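Local atomic coordinates of beta-lactamase (Burkholderia cenocepacia, PDB entry 5E2G), a protein that probably hydrolyses beta-lactam antibiotics to substituted beta-amino acids, as a member of the class C serine beta-lactamase family. Residues T11-P16 and A351-G356; H184-I187 and A192-A195; P279-G284 and A308-K313; V63-T68 and V151-L156. One frame throughout, in Å; residues are numbered along the deposited sequence.

How the contacts relate
Contact 4 lies deepest, its centre about 8 Å from that of the chain, and holds Lys-65, part of what is probably the active site of a class C enzyme together with Ser-62, Tyr-148 and Lys-313. Contact 3 ends in that same Lys-313; the two contacts touch where Lys-313 CG meets Thr-66 CG2 at 3.8 Å, although their centres are 20 Å apart. Contact 3 also joins contact 1: Tyr-352 of the C-terminal helix packs on both Leu-281 and Trp-310, and Leu-355 on Trp-310. Contact 1 closes a chain loop within which the other three are nested. Contact 2 is a surface contact; its nearest atoms and those of contact 4 are about 5 Å apart, without touching.

Contact 1 (T11-P16 and A351-G356); sequences TRQIAP and AYRILG
Gln-13 of the N-terminal helix reaches across to Ile-354 and Arg-353 of the C-terminal helix, joining the two ends of the chain. Its apolar stem and its polar head do different work. Gln-13 CG lies 3.5 Å from Ile-354 CG1, the two side chains lying head to tail so that methylene meets methylene. Beyond CG the chain bends (chi2 -65°), and this turn carries the amide over to Arg-353, the two side chains being roughly perpendicular. There Gln-13 OE1 sits 3.2 Å from Arg-353 CD. Gln-13 OE1 also accepts a weak hydrogen bond from Arg-353 NH1 at 3.3 Å. Its N-H...O angle is 151°. The oxygen stands at the guanidinium edge near its plane, while the amide plane is turned 32° from that group. Glutamine suits this partly exposed position because its methylenes can pack on isoleucine while its amide stays with the exposed arginine. Ile-354, branched and buried, fills the inner part of the contact. Both helices pack on the large antiparallel sheet, as in the serine beta-lactamase and penicillin-binding protein fold: Ile-354 rests on Ile-30 of strand 25-32 and Ile-334 of strand 332-338, and Ile-14 on Met-26 and Ile-28.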
loop_
_atom_site.group_PDB
_atom_site.type_symbol
_atom_site.label_atom_id
_atom_site.label_comp_id
_atom_site.label_asym_id
_atom_site.label_seq_id
_atom_site.Cartn_x
_atom_site.Cartn_y
_atom_site.Cartn_z
ATOM N N THR A 11 6.707 -5.012 -22.019
ATOM C CA THR A 11 7.852 -5.912 -22.117
ATOM C C THR A 11 9.154 -5.143 -22.277
ATOM O O THR A 11 10.168 -5.496 -21.662
ATOM C CB THR A 11 7.659 -6.876 -23.288
ATOM O OG1 THR A 11 6.427 -7.591 -23.123
ATOM C CG2 THR A 11 8.806 -7.865 -23.355
ATOM N N ARG A 12 9.145 -4.079 -23.083
ATOM C CA ARG A 12 10.362 -3.310 -23.309
ATOM C C ARG A 12 10.893 -2.682 -22.029
ATOM O O ARG A 12 12.081 -2.347 -21.965
ATOM C CB ARG A 12 10.120 -2.233 -24.367
ATOM C CG ARG A 12 9.762 -2.797 -25.727
ATOM C CD ARG A 12 9.871 -1.750 -26.828
ATOM N NE ARG A 12 8.681 -1.740 -27.677
ATOM C CZ ARG A 12 7.672 -0.885 -27.533
ATOM N NH1 ARG A 12 7.711 0.040 -26.577
ATOM N NH2 ARG A 12 6.623 -0.948 -28.347
ATOM N N GLN A 13 10.051 -2.518 -21.007
ATOM C CA GLN A 13 10.523 -2.043 -19.713
ATOM C C GLN A 13 10.852 -3.189 -18.763
ATOM O O GLN A 13 11.882 -3.158 -18.078
ATOM C CB GLN A 13 9.472 -1.137 -19.067
ATOM C CG GLN A 13 9.042 0.026 -19.918
ATOM C CD GLN A 13 10.169 0.995 -20.173
ATOM O OE1 GLN A 13 10.965 1.295 -19.279
ATOM N NE2 GLN A 13 10.251 1.491 -21.404
ATOM N N ILE A 14 10.002 -4.211 -18.731
ATOM C CA ILE A 14 10.074 -5.219 -17.681
ATOM C C ILE A 14 11.168 -6.240 -17.965
ATOM O O ILE A 14 11.867 -6.688 -17.047
ATOM C CB ILE A 14 8.695 -5.878 -17.521
ATOM C CG1 ILE A 14 7.691 -4.850 -17.002
ATOM C CG2 ILE A 14 8.772 -7.058 -16.599
ATOM C CD1 ILE A 14 8.213 -4.016 -15.855
ATOM N N ALA A 15 11.333 -6.625 -19.230
ATOM C CA ALA A 15 12.350 -7.617 -19.573
ATOM C C ALA A 15 13.754 -7.187 -19.166
ATOM O O ALA A 15 14.457 -7.992 -18.530
ATOM C CB ALA A 15 12.263 -7.945 -21.067
ATOM N N PRO A 16 14.225 -5.971 -19.472
ATOM C CA PRO A 16 15.566 -5.596 -18.994
ATOM C C PRO A 16 15.622 -5.456 -17.492
ATOM O O PRO A 16 16.649 -5.775 -16.883
ATOM C CB PRO A 16 15.835 -4.257 -19.697
ATOM C CG PRO A 16 14.805 -4.162 -20.780
ATOM C CD PRO A 16 13.615 -4.875 -20.242
ATOM N N ALA A 351 7.184 2.597 -14.594
ATOM C CA ALA A 351 5.792 3.030 -14.573
ATOM C C ALA A 351 5.616 4.348 -15.314
ATOM O O ALA A 351 4.670 4.518 -16.090
ATOM C CB ALA A 351 5.313 3.156 -13.130
ATOM N N TYR A 352 6.525 5.295 -15.086
ATOM C CA TYR A 352 6.426 6.595 -15.736
ATOM C C TYR A 352 6.538 6.459 -17.248
ATOM O O TYR A 352 5.780 7.087 -17.995
ATOM C CB TYR A 352 7.508 7.524 -15.188
ATOM C CG TYR A 352 7.359 8.997 -15.530
ATOM C CD1 TYR A 352 6.471 9.805 -14.836
ATOM C CD2 TYR A 352 8.141 9.582 -16.517
ATOM C CE1 TYR A 352 6.347 11.151 -15.126
ATOM C CE2 TYR A 352 8.026 10.933 -16.818
ATOM C CZ TYR A 352 7.128 11.714 -16.116
ATOM O OH TYR A 352 7.018 13.056 -16.418
ATOM N N ARG A 353 7.470 5.634 -17.719
ATOM C CA ARG A 353 7.592 5.407 -19.155
ATOM C C ARG A 353 6.375 4.672 -19.698
ATOM O O ARG A 353 5.796 5.080 -20.710
ATOM C CB ARG A 353 8.866 4.624 -19.455
ATOM C CG ARG A 353 10.123 5.313 -18.975
ATOM C CD ARG A 353 11.353 4.499 -19.313
ATOM N NE ARG A 353 12.572 5.034 -18.705
ATOM C CZ ARG A 353 13.276 4.406 -17.768
ATOM N NH1 ARG A 353 12.883 3.213 -17.329
ATOM N NH2 ARG A 353 14.376 4.963 -17.273
ATOM N N ILE A 354 5.970 3.587 -19.033
ATOM C CA ILE A 354 4.821 2.815 -19.496
ATOM C C ILE A 354 3.575 3.688 -19.530
ATOM O O ILE A 354 2.920 3.818 -20.568
ATOM C CB ILE A 354 4.611 1.574 -18.616
ATOM C CG1 ILE A 354 5.720 0.560 -18.858
ATOM C CG2 ILE A 354 3.273 0.945 -18.915
ATOM C CD1 ILE A 354 5.763 -0.523 -17.817
ATOM N N LEU A 355 3.235 4.309 -18.397
ATOM C CA LEU A 355 2.035 5.142 -18.369
ATOM C C LEU A 355 2.133 6.315 -19.343
ATOM O O LEU A 355 1.119 6.729 -19.916
ATOM C CB LEU A 355 1.766 5.637 -16.952
ATOM C CG LEU A 355 1.251 4.561 -15.998
ATOM C CD1 LEU A 355 0.656 5.201 -14.759
ATOM C CD2 LEU A 355 0.240 3.649 -16.686
ATOM N N GLY A 356 3.337 6.850 -19.555
ATOM C CA GLY A 356 3.527 7.877 -20.563
ATOM C C GLY A 356 3.248 7.405 -21.973
ATOM O O GLY A 356 3.024 8.234 -22.858
#

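Contact 2 (H184-I187 and A192-A195); sequences HTYI and ARMA
In the surface loop between helix 168-180 and strand 200-201, Tyr-186 and His-184 come together with Arg-193, a few residues further along the same loop. Arg-193 NE approaches Tyr-186 OH at 3.0 Å, and the hydroxyl oxygen lies at the guanidinium edge, near its plane. The N-H...O angle of 121° makes this a weak hydrogen bond. Beside it, Arg-193 CG stands 3.7 Å from Tyr-186 CZ, placing the aliphatic part of the arginine by the end of the phenol; the ring and guanidinium planes are 73° apart. The arginine bends at chi2 (-71°), which folds its chain back across the tyrosine. It also touches a neighbouring molecule in the crystal, and that lattice contact may influence its position. His-184 adds a looser neighbour, with His-184 CE1 3.8 Å from Arg-193 NE. The loop has no regular secondary structure here, yet its first part is tied to strand 223-224 and helix 226-235: the backbone of Tyr-186 is hydrogen-bonded to that of Arg-223, and both His-184 N and Thr-185 OG1 bond to Asp-228 OD2. Tyrosine is apt at this partly exposed site, since its ring packs on Leu-57 while its hydroxyl meets the arginine.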
loop_
_atom_site.group_PDB
_atom_site.type_symbol
_atom_site.label_atom_id
_atom_site.label_comp_id
_atom_site.label_asym_id
_atom_site.label_seq_id
_atom_site.Cartn_x
_atom_site.Cartn_y
_atom_site.Cartn_z
ATOM N N HIS A 184 -8.752 -13.248 -4.706
ATOM C CA HIS A 184 -7.478 -13.939 -4.526
ATOM C C HIS A 184 -6.520 -13.064 -3.736
ATOM O O HIS A 184 -5.348 -12.884 -4.074
ATOM C CB HIS A 184 -6.923 -14.372 -5.872
ATOM C CG HIS A 184 -7.641 -15.556 -6.439
ATOM N ND1 HIS A 184 -7.425 -16.839 -5.982
ATOM C CD2 HIS A 184 -8.605 -15.648 -7.384
ATOM C CE1 HIS A 184 -8.213 -17.674 -6.637
ATOM N NE2 HIS A 184 -8.938 -16.978 -7.493
ATOM N N THR A 185 -7.039 -12.527 -2.636
ATOM C CA THR A 185 -6.336 -11.591 -1.777
ATOM C C THR A 185 -6.497 -12.068 -0.342
ATOM O O THR A 185 -7.617 -12.355 0.089
ATOM C CB THR A 185 -6.889 -10.169 -1.943
ATOM O OG1 THR A 185 -6.772 -9.767 -3.310
ATOM C CG2 THR A 185 -6.128 -9.192 -1.073
ATOM N N TYR A 186 -5.387 -12.166 0.388
ATOM C CA TYR A 186 -5.402 -12.785 1.707
ATOM C C TYR A 186 -4.527 -12.026 2.689
ATOM O O TYR A 186 -3.466 -11.516 2.326
ATOM C CB TYR A 186 -4.919 -14.242 1.643
ATOM C CG TYR A 186 -5.591 -15.028 0.551
ATOM C CD1 TYR A 186 -6.908 -15.457 0.690
ATOM C CD2 TYR A 186 -4.922 -15.323 -0.627
ATOM C CE1 TYR A 186 -7.537 -16.171 -0.311
ATOM C CE2 TYR A 186 -5.539 -16.041 -1.632
ATOM C CZ TYR A 186 -6.849 -16.458 -1.471
ATOM O OH TYR A 186 -7.467 -17.163 -2.475
ATOM N N ILE A 187 -4.983 -11.962 3.937
ATOM C CA ILE A 187 -4.064 -11.746 5.047
ATOM C C ILE A 187 -3.442 -13.070 5.462
ATOM O O ILE A 187 -2.222 -13.184 5.631
ATOM C CB ILE A 187 -4.794 -11.071 6.224
ATOM C CG1 ILE A 187 -5.309 -9.688 5.824
ATOM C CG2 ILE A 187 -3.890 -10.978 7.437
ATOM C CD1 ILE A 187 -4.222 -8.731 5.401
ATOM N N ALA A 192 -5.680 -24.470 0.534
ATOM C CA ALA A 192 -5.909 -24.707 -0.887
ATOM C C ALA A 192 -5.184 -23.706 -1.783
ATOM O O ALA A 192 -5.091 -23.941 -2.995
ATOM C CB ALA A 192 -7.410 -24.686 -1.186
ATOM N N ARG A 193 -4.655 -22.615 -1.224
ATOM C CA ARG A 193 -4.002 -21.567 -1.994
ATOM C C ARG A 193 -2.494 -21.515 -1.804
ATOM O O ARG A 193 -1.841 -20.697 -2.459
ATOM C CB ARG A 193 -4.582 -20.199 -1.631
ATOM C CG ARG A 193 -6.053 -20.059 -1.889
ATOM C CD ARG A 193 -6.351 -20.013 -3.360
ATOM N NE ARG A 193 -7.787 -19.949 -3.577
ATOM C CZ ARG A 193 -8.572 -21.017 -3.612
ATOM N NH1 ARG A 193 -8.046 -22.224 -3.452
ATOM N NH2 ARG A 193 -9.876 -20.882 -3.809
HETATM N N MSE A 194 -1.921 -22.330 -0.923
HETATM C CA MSE A 194 -0.478 -22.255 -0.707
HETATM C C MSE A 194 0.267 -22.563 -2.004
HETATM O O MSE A 194 1.392 -22.109 -2.204
HETATM C CB MSE A 194 -0.023 -23.207 0.396
HETATM C CG MSE A 194 -0.193 -22.688 1.815
HETATM SE SE MSE A 194 0.611 -20.927 2.163
HETATM C CE MSE A 194 2.361 -21.133 1.319
ATOM N N ALA A 195 -0.381 -23.321 -2.892
ATOM C CA ALA A 195 0.225 -23.670 -4.172
ATOM C C ALA A 195 0.360 -22.475 -5.102
ATOM O O ALA A 195 1.187 -22.515 -6.018
ATOM C CB ALA A 195 -0.592 -24.763 -4.863
#

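Contact 3 (P279-G284 and A308-K313); sequences PTLLAG and ATWINK
One face of the Trp-310 indole is covered by the two methyl groups of Leu-281, which spread over different parts of the bicycle. Leu-281 CD2 stands over the five-membered ring of Trp-310, 3.8 Å from its centroid. This is a CH-pi contact, 18° off the ring normal. The ring atom nearest to Leu-281 CD2 is Trp-310 CD1, at 3.6 Å. Leu-281 CD1 is offset toward the rim and meets the six-membered side, 3.8 Å from Trp-310 CZ2. At the edge of the indole, in its plane, lies CG of Asn-312. The forked end of leucine suits this flat surface, because both branches can rest on the same face at once. Trp-310 itself has CG anti to its backbone nitrogen (chi1 174°), which carries the ring out from strand 309-316 toward helix 278-284. This short helix thus packs on the large antiparallel sheet of the beta-lactamase fold, and the strand runs on to Lys-313, consistent with the K(T/S)G-type motif of the family's active site. The nitrogen of this buried tryptophan is not left to apolar neighbours alone: NE1 is hydrogen-bonded to Tyr-323 OH on the adjacent strand 321-327. Leu-281 also touches Val-348 and Tyr-352 of the C-terminal helix, while Leu-355 of that helix reaches Trp-310.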
loop_
_atom_site.group_PDB
_atom_site.type_symbol
_atom_site.label_atom_id
_atom_site.label_comp_id
_atom_site.label_asym_id
_atom_site.label_seq_id
_atom_site.Cartn_x
_atom_site.Cartn_y
_atom_site.Cartn_z
ATOM N N PRO A 279 11.666 13.925 -12.118
ATOM C CA PRO A 279 12.408 14.282 -10.897
ATOM C C PRO A 279 11.513 14.432 -9.681
ATOM O O PRO A 279 11.955 14.164 -8.559
ATOM C CB PRO A 279 13.087 15.605 -11.271
ATOM C CG PRO A 279 13.170 15.590 -12.751
ATOM C CD PRO A 279 11.963 14.858 -13.225
ATOM N N THR A 280 10.256 14.835 -9.869
ATOM C CA THR A 280 9.350 14.937 -8.733
ATOM C C THR A 280 9.096 13.571 -8.117
ATOM O O THR A 280 9.118 13.420 -6.890
ATOM C CB THR A 280 8.036 15.583 -9.157
ATOM O OG1 THR A 280 8.275 16.942 -9.512
ATOM C CG2 THR A 280 7.066 15.555 -8.019
ATOM N N LEU A 281 8.878 12.559 -8.958
ATOM C CA LEU A 281 8.612 11.214 -8.457
ATOM C C LEU A 281 9.862 10.588 -7.873
ATOM O O LEU A 281 9.802 9.924 -6.834
ATOM C CB LEU A 281 8.069 10.335 -9.578
ATOM C CG LEU A 281 6.773 10.824 -10.212
ATOM C CD1 LEU A 281 6.407 9.926 -11.369
ATOM C CD2 LEU A 281 5.651 10.854 -9.181
ATOM N N LEU A 282 11.003 10.777 -8.536
ATOM C CA LEU A 282 12.246 10.234 -8.011
ATOM C C LEU A 282 12.538 10.800 -6.627
ATOM O O LEU A 282 12.876 10.054 -5.705
ATOM C CB LEU A 282 13.401 10.521 -8.979
ATOM C CG LEU A 282 13.216 10.052 -10.428
ATOM C CD1 LEU A 282 14.317 10.564 -11.321
ATOM C CD2 LEU A 282 13.144 8.545 -10.515
ATOM N N ALA A 283 12.379 12.116 -6.457
ATOM C CA ALA A 283 12.655 12.741 -5.169
ATOM C C ALA A 283 11.684 12.265 -4.098
ATOM O O ALA A 283 12.077 12.057 -2.944
ATOM C CB ALA A 283 12.594 14.261 -5.301
ATOM N N GLY A 284 10.415 12.088 -4.466
ATOM C CA GLY A 284 9.416 11.638 -3.514
ATOM C C GLY A 284 9.555 10.184 -3.128
ATOM O O GLY A 284 9.174 9.802 -2.021
ATOM N N ALA A 308 -6.794 15.118 -10.855
ATOM C CA ALA A 308 -5.610 15.547 -11.591
ATOM C C ALA A 308 -4.335 15.335 -10.776
ATOM O O ALA A 308 -3.547 16.268 -10.583
ATOM C CB ALA A 308 -5.753 17.014 -12.000
ATOM N N THR A 309 -4.115 14.109 -10.298
ATOM C CA THR A 309 -2.950 13.804 -9.480
ATOM C C THR A 309 -2.337 12.485 -9.922
ATOM O O THR A 309 -2.983 11.665 -10.573
ATOM C CB THR A 309 -3.304 13.741 -7.985
ATOM O OG1 THR A 309 -4.496 12.974 -7.797
ATOM C CG2 THR A 309 -3.564 15.097 -7.465
ATOM N N TRP A 310 -1.063 12.312 -9.589
ATOM C CA TRP A 310 -0.372 11.030 -9.677
ATOM C C TRP A 310 -0.344 10.455 -8.266
ATOM O O TRP A 310 0.322 11.001 -7.385
ATOM C CB TRP A 310 1.039 11.202 -10.234
ATOM C CG TRP A 310 1.892 9.930 -10.224
ATOM C CD1 TRP A 310 2.387 9.276 -9.131
ATOM C CD2 TRP A 310 2.378 9.206 -11.372
ATOM N NE1 TRP A 310 3.131 8.186 -9.523
ATOM C CE2 TRP A 310 3.136 8.121 -10.892
ATOM C CE3 TRP A 310 2.236 9.368 -12.757
ATOM C CZ2 TRP A 310 3.747 7.202 -11.747
ATOM C CZ3 TRP A 310 2.847 8.450 -13.600
ATOM C CH2 TRP A 310 3.592 7.386 -13.090
ATOM N N ILE A 311 -1.079 9.369 -8.056
ATOM C CA ILE A 311 -1.224 8.728 -6.755
ATOM C C ILE A 311 -0.466 7.414 -6.810
ATOM O O ILE A 311 -0.642 6.640 -7.756
ATOM C CB ILE A 311 -2.706 8.491 -6.421
ATOM C CG1 ILE A 311 -3.490 9.803 -6.502
ATOM C CG2 ILE A 311 -2.850 7.828 -5.060
ATOM C CD1 ILE A 311 -4.980 9.616 -6.465
ATOM N N ASN A 312 0.386 7.161 -5.817
ATOM C CA ASN A 312 1.201 5.948 -5.855
ATOM C C ASN A 312 1.502 5.432 -4.450
ATOM O O ASN A 312 1.209 6.073 -3.439
ATOM C CB ASN A 312 2.508 6.158 -6.660
ATOM C CG ASN A 312 3.486 7.139 -6.012
ATOM O OD1 ASN A 312 3.241 7.706 -4.943
ATOM N ND2 ASN A 312 4.616 7.330 -6.669
ATOM N N LYS A 313 2.079 4.234 -4.409
ATOM C CA LYS A 313 2.575 3.639 -3.177
ATOM C C LYS A 313 3.555 2.534 -3.535
ATOM O O LYS A 313 3.299 1.749 -4.450
ATOM C CB LYS A 313 1.433 3.068 -2.329
ATOM C CG LYS A 313 1.887 2.425 -1.036
ATOM C CD LYS A 313 2.296 3.477 -0.035
ATOM C CE LYS A 313 3.004 2.839 1.150
ATOM N NZ LYS A 313 4.437 2.515 0.849
#

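Contact 4 (V63-T68 and V151-L156); sequences VSKTLT and VAIGML
Lys-65 passes slantwise over Ile-153, its successive atoms meeting first CG1 and then CG2. At the base Lys-65 CB lies 3.5 Å from Ile-153 CG1; one step on, Lys-65 CG is 3.4 Å from Ile-153 CG1. Contact then passes to the other branch, with Lys-65 CD at 3.5 Å and Lys-65 CE at 3.3 Å from Ile-153 CG2. These carbon pairs are tighter than usual, although Ile-153 is poorly ordered, so the fit should not be pressed too far. At the tip, Lys-65 NZ stands 3.7 Å from Ile-153 CG2 and forms weak hydrogen bonds with Ser-62 OG and Asn-150 OD1. The lysine is extended beyond CG (chi2 165°), which takes the amine past the isoleucine. This matches the SxxK pattern of serine beta-lactamases, in which the serine and lysine lie one turn apart at the start of a helix; by that analogy Ser-62 is probably the nucleophile. The short axes of helices 64-68 and 151-156 are 10.0 Å apart, with 38° between their N-to-C directions. Branched Ile-153 suits this place: while CG2 meets the lysine's outer methylenes, the CG1-CD1 branch passes the lysine's base to reach the next turn. There Thr-68 CG2 lies 3.7 Å from Ile-153 CD1. Threonine serves two sides: its methyl joins the apolar contact, while OG1 is hydrogen-bonded to Pro-218 O.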
loop_
_atom_site.group_PDB
_atom_site.type_symbol
_atom_site.label_atom_id
_atom_site.label_comp_id
_atom_site.label_asym_id
_atom_site.label_seq_id
_atom_site.Cartn_x
_atom_site.Cartn_y
_atom_site.Cartn_z
ATOM N N VAL A 63 2.256 -1.741 0.561
ATOM C CA VAL A 63 1.039 -1.459 -0.185
ATOM C C VAL A 63 -0.163 -2.035 0.559
ATOM O O VAL A 63 -1.290 -1.562 0.384
ATOM C CB VAL A 63 1.150 -1.997 -1.630
ATOM C CG1 VAL A 63 -0.109 -1.676 -2.419
ATOM C CG2 VAL A 63 2.365 -1.404 -2.329
ATOM N N SER A 64 0.063 -3.035 1.420
ATOM C CA SER A 64 -0.981 -3.507 2.328
ATOM C C SER A 64 -1.649 -2.349 3.055
ATOM O O SER A 64 -2.867 -2.338 3.235
ATOM C CB SER A 64 -0.389 -4.483 3.350
ATOM O OG SER A 64 0.256 -5.581 2.735
ATOM N N LYS A 65 -0.865 -1.353 3.461
ATOM C CA LYS A 65 -1.393 -0.231 4.228
ATOM C C LYS A 65 -2.427 0.586 3.455
ATOM O O LYS A 65 -3.224 1.294 4.077
ATOM C CB LYS A 65 -0.245 0.669 4.669
ATOM C CG LYS A 65 0.945 -0.069 5.255
ATOM C CD LYS A 65 2.180 0.841 5.322
ATOM C CE LYS A 65 3.353 0.164 6.049
ATOM N NZ LYS A 65 4.522 1.080 6.197
ATOM N N THR A 66 -2.436 0.522 2.120
ATOM C CA THR A 66 -3.492 1.222 1.398
ATOM C C THR A 66 -4.844 0.567 1.639
ATOM O O THR A 66 -5.865 1.261 1.675
ATOM C CB THR A 66 -3.194 1.295 -0.107
ATOM O OG1 THR A 66 -3.147 -0.013 -0.679
ATOM C CG2 THR A 66 -1.873 2.012 -0.359
ATOM N N LEU A 67 -4.870 -0.758 1.832
ATOM C CA LEU A 67 -6.134 -1.437 2.101
ATOM C C LEU A 67 -6.582 -1.210 3.534
ATOM O O LEU A 67 -7.773 -1.012 3.793
ATOM C CB LEU A 67 -5.999 -2.930 1.802
ATOM C CG LEU A 67 -5.801 -3.198 0.307
ATOM C CD1 LEU A 67 -4.972 -4.452 0.070
ATOM C CD2 LEU A 67 -7.148 -3.295 -0.388
ATOM N N THR A 68 -5.632 -1.224 4.468
ATOM C CA THR A 68 -5.928 -0.839 5.843
ATOM C C THR A 68 -6.502 0.573 5.911
ATOM O O THR A 68 -7.495 0.816 6.603
ATOM C CB THR A 68 -4.662 -0.948 6.688
ATOM O OG1 THR A 68 -4.148 -2.283 6.605
ATOM C CG2 THR A 68 -4.967 -0.625 8.134
ATOM N N VAL A 151 4.871 0.706 12.892
ATOM C CA VAL A 151 4.129 0.861 14.143
ATOM C C VAL A 151 2.962 1.830 13.977
ATOM O O VAL A 151 1.900 1.649 14.584
ATOM C CB VAL A 151 5.080 1.309 15.266
ATOM C CG1 VAL A 151 4.288 1.739 16.485
ATOM C CG2 VAL A 151 6.037 0.185 15.613
ATOM N N ALA A 152 3.132 2.867 13.164
ATOM C CA ALA A 152 2.059 3.822 12.923
ATOM C C ALA A 152 0.863 3.136 12.272
ATOM O O ALA A 152 -0.214 3.042 12.865
ATOM C CB ALA A 152 2.564 4.968 12.047
ATOM N N ILE A 153 1.054 2.645 11.048
ATOM C CA ILE A 153 -0.037 2.013 10.313
ATOM C C ILE A 153 -0.395 0.655 10.904
ATOM O O ILE A 153 -1.558 0.233 10.834
ATOM C CB ILE A 153 0.344 1.907 8.831
ATOM C CG1 ILE A 153 -0.631 0.991 8.089
ATOM C CG2 ILE A 153 1.780 1.421 8.713
ATOM C CD1 ILE A 153 -2.017 1.565 7.913
ATOM N N GLY A 154 0.584 -0.057 11.475
ATOM C CA GLY A 154 0.254 -1.228 12.269
ATOM C C GLY A 154 -0.850 -0.913 13.251
ATOM O O GLY A 154 -1.860 -1.614 13.318
HETATM N N MSE A 155 -0.710 0.196 13.966
HETATM C CA MSE A 155 -1.703 0.623 14.931
HETATM C C MSE A 155 -2.957 1.232 14.302
HETATM O O MSE A 155 -3.999 1.253 14.926
HETATM C CB MSE A 155 -1.085 1.621 15.910
HETATM C CG MSE A 155 -0.226 0.971 16.973
HETATM SE SE MSE A 155 -1.161 -0.461 17.930
HETATM C CE MSE A 155 -2.651 0.544 18.665
ATOM N N LEU A 156 -2.879 1.735 13.075
ATOM C CA LEU A 156 -4.097 2.229 12.440
ATOM C C LEU A 156 -5.079 1.088 12.221
ATOM O O LEU A 156 -6.272 1.217 12.513
ATOM C CB LEU A 156 -3.780 2.929 11.115
ATOM C CG LEU A 156 -4.970 3.536 10.352
ATOM C CD1 LEU A 156 -5.629 4.664 11.145
ATOM C CD2 LEU A 156 -4.554 4.024 8.970
#